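Local coordinates for arginine 3rd transport system periplasmic binding protein (Legionella pneumophila subsp. pneumophila str. Philadelphia 1, PDB 3KZG), which probably binds arginine or a related amino acid in the periplasm and hands it to an ABC-type transport system for uptake, at residues M88-T96 with D153-A162. Residues are numbered along the deposited sequence; the frame is centred on the assembly and turned at random.
Sequences MESNSQYIT and DASLMDYEAA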
loop_
_atom_site.group_PDB
_atom_site.type_symbol
_atom_site.label_atom_id
_atom_site.label_comp_id
_atom_site.label_asym_id
_atom_site.label_seq_id
_atom_site.Cartn_x
_atom_site.Cartn_y
_atom_site.Cartn_z
HETATM N N MSE A 88 -13.560 7.992 14.165
HETATM C CA MSE A 88 -14.434 7.656 13.052
HETATM C C MSE A 88 -15.333 8.842 12.713
HETATM O O MSE A 88 -15.746 9.596 13.601
HETATM C CB MSE A 88 -15.284 6.438 13.441
HETATM C CG MSE A 88 -16.258 5.944 12.392
HETATM SE SE MSE A 88 -17.084 4.263 12.931
HETATM C CE MSE A 88 -18.283 4.025 11.419
ATOM N N GLU A 89 -15.616 9.024 11.428
ATOM C CA GLU A 89 -16.489 10.114 11.008
ATOM C C GLU A 89 -17.906 9.805 11.488
ATOM O O GLU A 89 -18.331 8.656 11.456
ATOM C CB GLU A 89 -16.484 10.251 9.483
ATOM C CG GLU A 89 -17.310 11.413 8.967
ATOM C CD GLU A 89 -17.227 11.573 7.455
ATOM O OE1 GLU A 89 -17.810 10.744 6.724
ATOM O OE2 GLU A 89 -16.568 12.530 7.004
ATOM N N SER A 90 -18.634 10.823 11.938
ATOM C CA SER A 90 -19.995 10.610 12.422
ATOM C C SER A 90 -21.041 11.094 11.425
ATOM O O SER A 90 -21.059 12.264 11.039
ATOM C CB SER A 90 -20.203 11.308 13.777
ATOM O OG SER A 90 -19.960 12.704 13.699
ATOM N N ASN A 91 -21.903 10.177 10.998
ATOM C CA ASN A 91 -22.971 10.507 10.059
ATOM C C ASN A 91 -24.279 9.906 10.554
ATOM O O ASN A 91 -24.282 8.827 11.134
ATOM C CB ASN A 91 -22.686 9.941 8.663
ATOM C CG ASN A 91 -21.382 10.436 8.083
ATOM O OD1 ASN A 91 -20.350 9.780 8.200
ATOM N ND2 ASN A 91 -21.421 11.601 7.459
ATOM N N SER A 92 -25.381 10.609 10.325
ATOM C CA SER A 92 -26.692 10.110 10.720
ATOM C C SER A 92 -27.350 9.538 9.465
ATOM O O SER A 92 -26.866 9.757 8.347
ATOM C CB SER A 92 -27.551 11.236 11.308
ATOM O OG SER A 92 -27.876 12.213 10.343
ATOM N N GLN A 93 -28.447 8.809 9.642
ATOM C CA GLN A 93 -29.139 8.197 8.511
ATOM C C GLN A 93 -30.609 7.936 8.812
ATOM O O GLN A 93 -30.947 7.415 9.874
ATOM C CB GLN A 93 -28.450 6.875 8.147
ATOM C CG GLN A 93 -29.174 6.028 7.092
ATOM C CD GLN A 93 -29.098 6.622 5.694
ATOM O OE1 GLN A 93 -28.014 6.807 5.149
ATOM N NE2 GLN A 93 -30.254 6.920 5.110
ATOM N N TYR A 94 -31.485 8.306 7.883
ATOM C CA TYR A 94 -32.911 8.064 8.066
ATOM C C TYR A 94 -33.211 6.642 7.600
ATOM O O TYR A 94 -32.746 6.212 6.539
ATOM C CB TYR A 94 -33.752 9.067 7.265
ATOM C CG TYR A 94 -33.917 10.417 7.936
ATOM C CD1 TYR A 94 -34.805 10.589 9.003
ATOM C CD2 TYR A 94 -33.181 11.524 7.509
ATOM C CE1 TYR A 94 -34.956 11.828 9.627
ATOM C CE2 TYR A 94 -33.324 12.768 8.123
ATOM C CZ TYR A 94 -34.212 12.914 9.182
ATOM O OH TYR A 94 -34.356 14.148 9.791
ATOM N N ILE A 95 -33.969 5.914 8.413
ATOM C CA ILE A 95 -34.345 4.541 8.106
ATOM C C ILE A 95 -35.827 4.355 8.423
ATOM O O ILE A 95 -36.353 4.983 9.338
ATOM C CB ILE A 95 -33.496 3.542 8.928
ATOM C CG1 ILE A 95 -33.864 2.105 8.552
ATOM C CG2 ILE A 95 -33.701 3.781 10.428
ATOM C CD1 ILE A 95 -32.951 1.071 9.159
ATOM N N THR A 96 -36.502 3.514 7.647
ATOM C CA THR A 96 -37.926 3.248 7.856
ATOM C C THR A 96 -38.217 1.820 7.396
ATOM O O THR A 96 -37.326 1.137 6.902
ATOM C CB THR A 96 -38.804 4.246 7.063
ATOM O OG1 THR A 96 -40.171 4.115 7.476
ATOM C CG2 THR A 96 -38.706 3.985 5.565
ATOM N N ASP A 153 -43.002 7.293 11.953
ATOM C CA ASP A 153 -42.925 7.024 10.526
ATOM C C ASP A 153 -41.528 6.603 10.091
ATOM O O ASP A 153 -41.355 5.888 9.103
ATOM C CB ASP A 153 -43.338 8.269 9.742
ATOM C CG ASP A 153 -44.713 8.765 10.120
ATOM O OD1 ASP A 153 -45.666 7.963 10.077
ATOM O OD2 ASP A 153 -44.843 9.961 10.454
ATOM N N ALA A 154 -40.528 7.063 10.828
ATOM C CA ALA A 154 -39.145 6.752 10.510
ATOM C C ALA A 154 -38.274 7.054 11.718
ATOM O O ALA A 154 -38.743 7.594 12.721
ATOM C CB ALA A 154 -38.682 7.585 9.319
ATOM N N SER A 155 -37.000 6.713 11.598
ATOM C CA SER A 155 -36.036 6.918 12.662
ATOM C C SER A 155 -34.724 7.482 12.114
ATOM O O SER A 155 -34.293 7.119 11.018
ATOM C CB SER A 155 -35.779 5.582 13.368
ATOM O OG SER A 155 -34.698 5.675 14.274
ATOM N N LEU A 156 -34.109 8.386 12.872
ATOM C CA LEU A 156 -32.827 8.972 12.498
ATOM C C LEU A 156 -31.852 8.430 13.536
ATOM O O LEU A 156 -31.996 8.699 14.729
ATOM C CB LEU A 156 -32.883 10.510 12.562
ATOM C CG LEU A 156 -31.579 11.245 12.209
ATOM C CD1 LEU A 156 -31.098 10.820 10.827
ATOM C CD2 LEU A 156 -31.804 12.749 12.249
HETATM N N MSE A 157 -30.886 7.637 13.074
HETATM C CA MSE A 157 -29.885 7.018 13.937
HETATM C C MSE A 157 -28.510 7.046 13.275
HETATM O O MSE A 157 -28.352 7.611 12.196
HETATM C CB MSE A 157 -30.287 5.564 14.241
HETATM C CG MSE A 157 -30.391 4.648 13.017
HETATM SE SE MSE A 157 -31.046 2.846 13.408
HETATM C CE MSE A 157 -32.903 3.283 13.848
ATOM N N ASP A 158 -27.520 6.448 13.931
ATOM C CA ASP A 158 -26.168 6.394 13.384
ATOM C C ASP A 158 -26.205 5.676 12.028
ATOM O O ASP A 158 -26.934 4.692 11.855
ATOM C CB ASP A 158 -25.227 5.634 14.328
ATOM C CG ASP A 158 -25.189 6.222 15.737
ATOM O OD1 ASP A 158 -24.899 7.427 15.887
ATOM O OD2 ASP A 158 -25.440 5.469 16.702
ATOM N N TYR A 159 -25.420 6.169 11.077
ATOM C CA TYR A 159 -25.350 5.580 9.745
ATOM C C TYR A 159 -24.971 4.093 9.757
ATOM O O TYR A 159 -25.650 3.279 9.127
ATOM C CB TYR A 159 -24.355 6.361 8.879
ATOM C CG TYR A 159 -24.081 5.712 7.540
ATOM C CD1 TYR A 159 -25.085 5.612 6.575
ATOM C CD2 TYR A 159 -22.831 5.165 7.252
ATOM C CE1 TYR A 159 -24.858 4.977 5.357
ATOM C CE2 TYR A 159 -22.589 4.525 6.035
ATOM C CZ TYR A 159 -23.607 4.435 5.094
ATOM O OH TYR A 159 -23.389 3.793 3.899
ATOM N N GLU A 160 -23.897 3.735 10.465
ATOM C CA GLU A 160 -23.476 2.334 10.515
ATOM C C GLU A 160 -24.489 1.463 11.258
ATOM O O GLU A 160 -24.554 0.251 11.030
ATOM C CB GLU A 160 -22.103 2.175 11.181
ATOM C CG GLU A 160 -20.915 2.728 10.398
ATOM C CD GLU A 160 -20.812 2.188 8.982
ATOM O OE1 GLU A 160 -21.307 1.074 8.718
ATOM O OE2 GLU A 160 -20.224 2.883 8.129
ATOM N N ALA A 161 -25.259 2.069 12.157
ATOM C CA ALA A 161 -26.281 1.331 12.900
ATOM C C ALA A 161 -27.445 1.055 11.955
ATOM O O ALA A 161 -28.044 -0.018 11.988
ATOM C CB ALA A 161 -26.770 2.147 14.104
ATOM N N ALA A 162 -27.763 2.036 11.117
ATOM C CA ALA A 162 -28.852 1.906 10.150
ATOM C C ALA A 162 -28.529 0.820 9.132
ATOM O O ALA A 162 -29.380 -0.008 8.805
ATOM C CB ALA A 162 -29.090 3.236 9.436
#
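The Tyr94 ring carries Leu156 CD1 over the centre of one face, a CH-pi contact with that methyl 3.8 Å from the ring centroid and only 4° off the normal. CD2 of the same leucine reaches the far end of the ring near CZ and OH, while the hydroxyl itself bonds to Glu128. Tyr159 is met differently: Gln93 CB and OE1 lie at its edge, amide and ring planes turned 49° apart. With CG anti to the backbone N (chi1 172°) and a bend at chi2, the Gln93 chain runs alongside Tyr159, Gln93 CG 3.6 Å from Ala162 CB. Gln93 NE2 donates twice, to Tyr94 O (3.0 Å, nearly straight) and to Gly184 O on strand 180-188, which fixes the rotation of the amide.

On the Gln93 face of the sheet, Ile95 CG2 meets the Met157 methyl CE at 3.5 Å, and Ile95 CD1 reaches on towards Ala162. The backbones join through paired bonds between Ile95 and Ser155 and between Gln93 and Met157. At one end Thr96 OG1 donates to Asp153 O (2.7 Å) in the carbonyl plane; at the other, Tyr159 N at the helix start bonds to Asn91 O at 2.9 Å. Helix 121-127 packs on the Tyr94 and Leu156 side, helix 140-148 against Met157 and Ser155.

Strand 91-97 runs antiparallel to both its neighbours, 154-158 and 180-188, in the five-stranded sheet of one lobe; first of this sheet in the chain, it is inserted between the fourth and the fifth, the topology of type II periplasmic binding proteins (order 2-1-3-n-4).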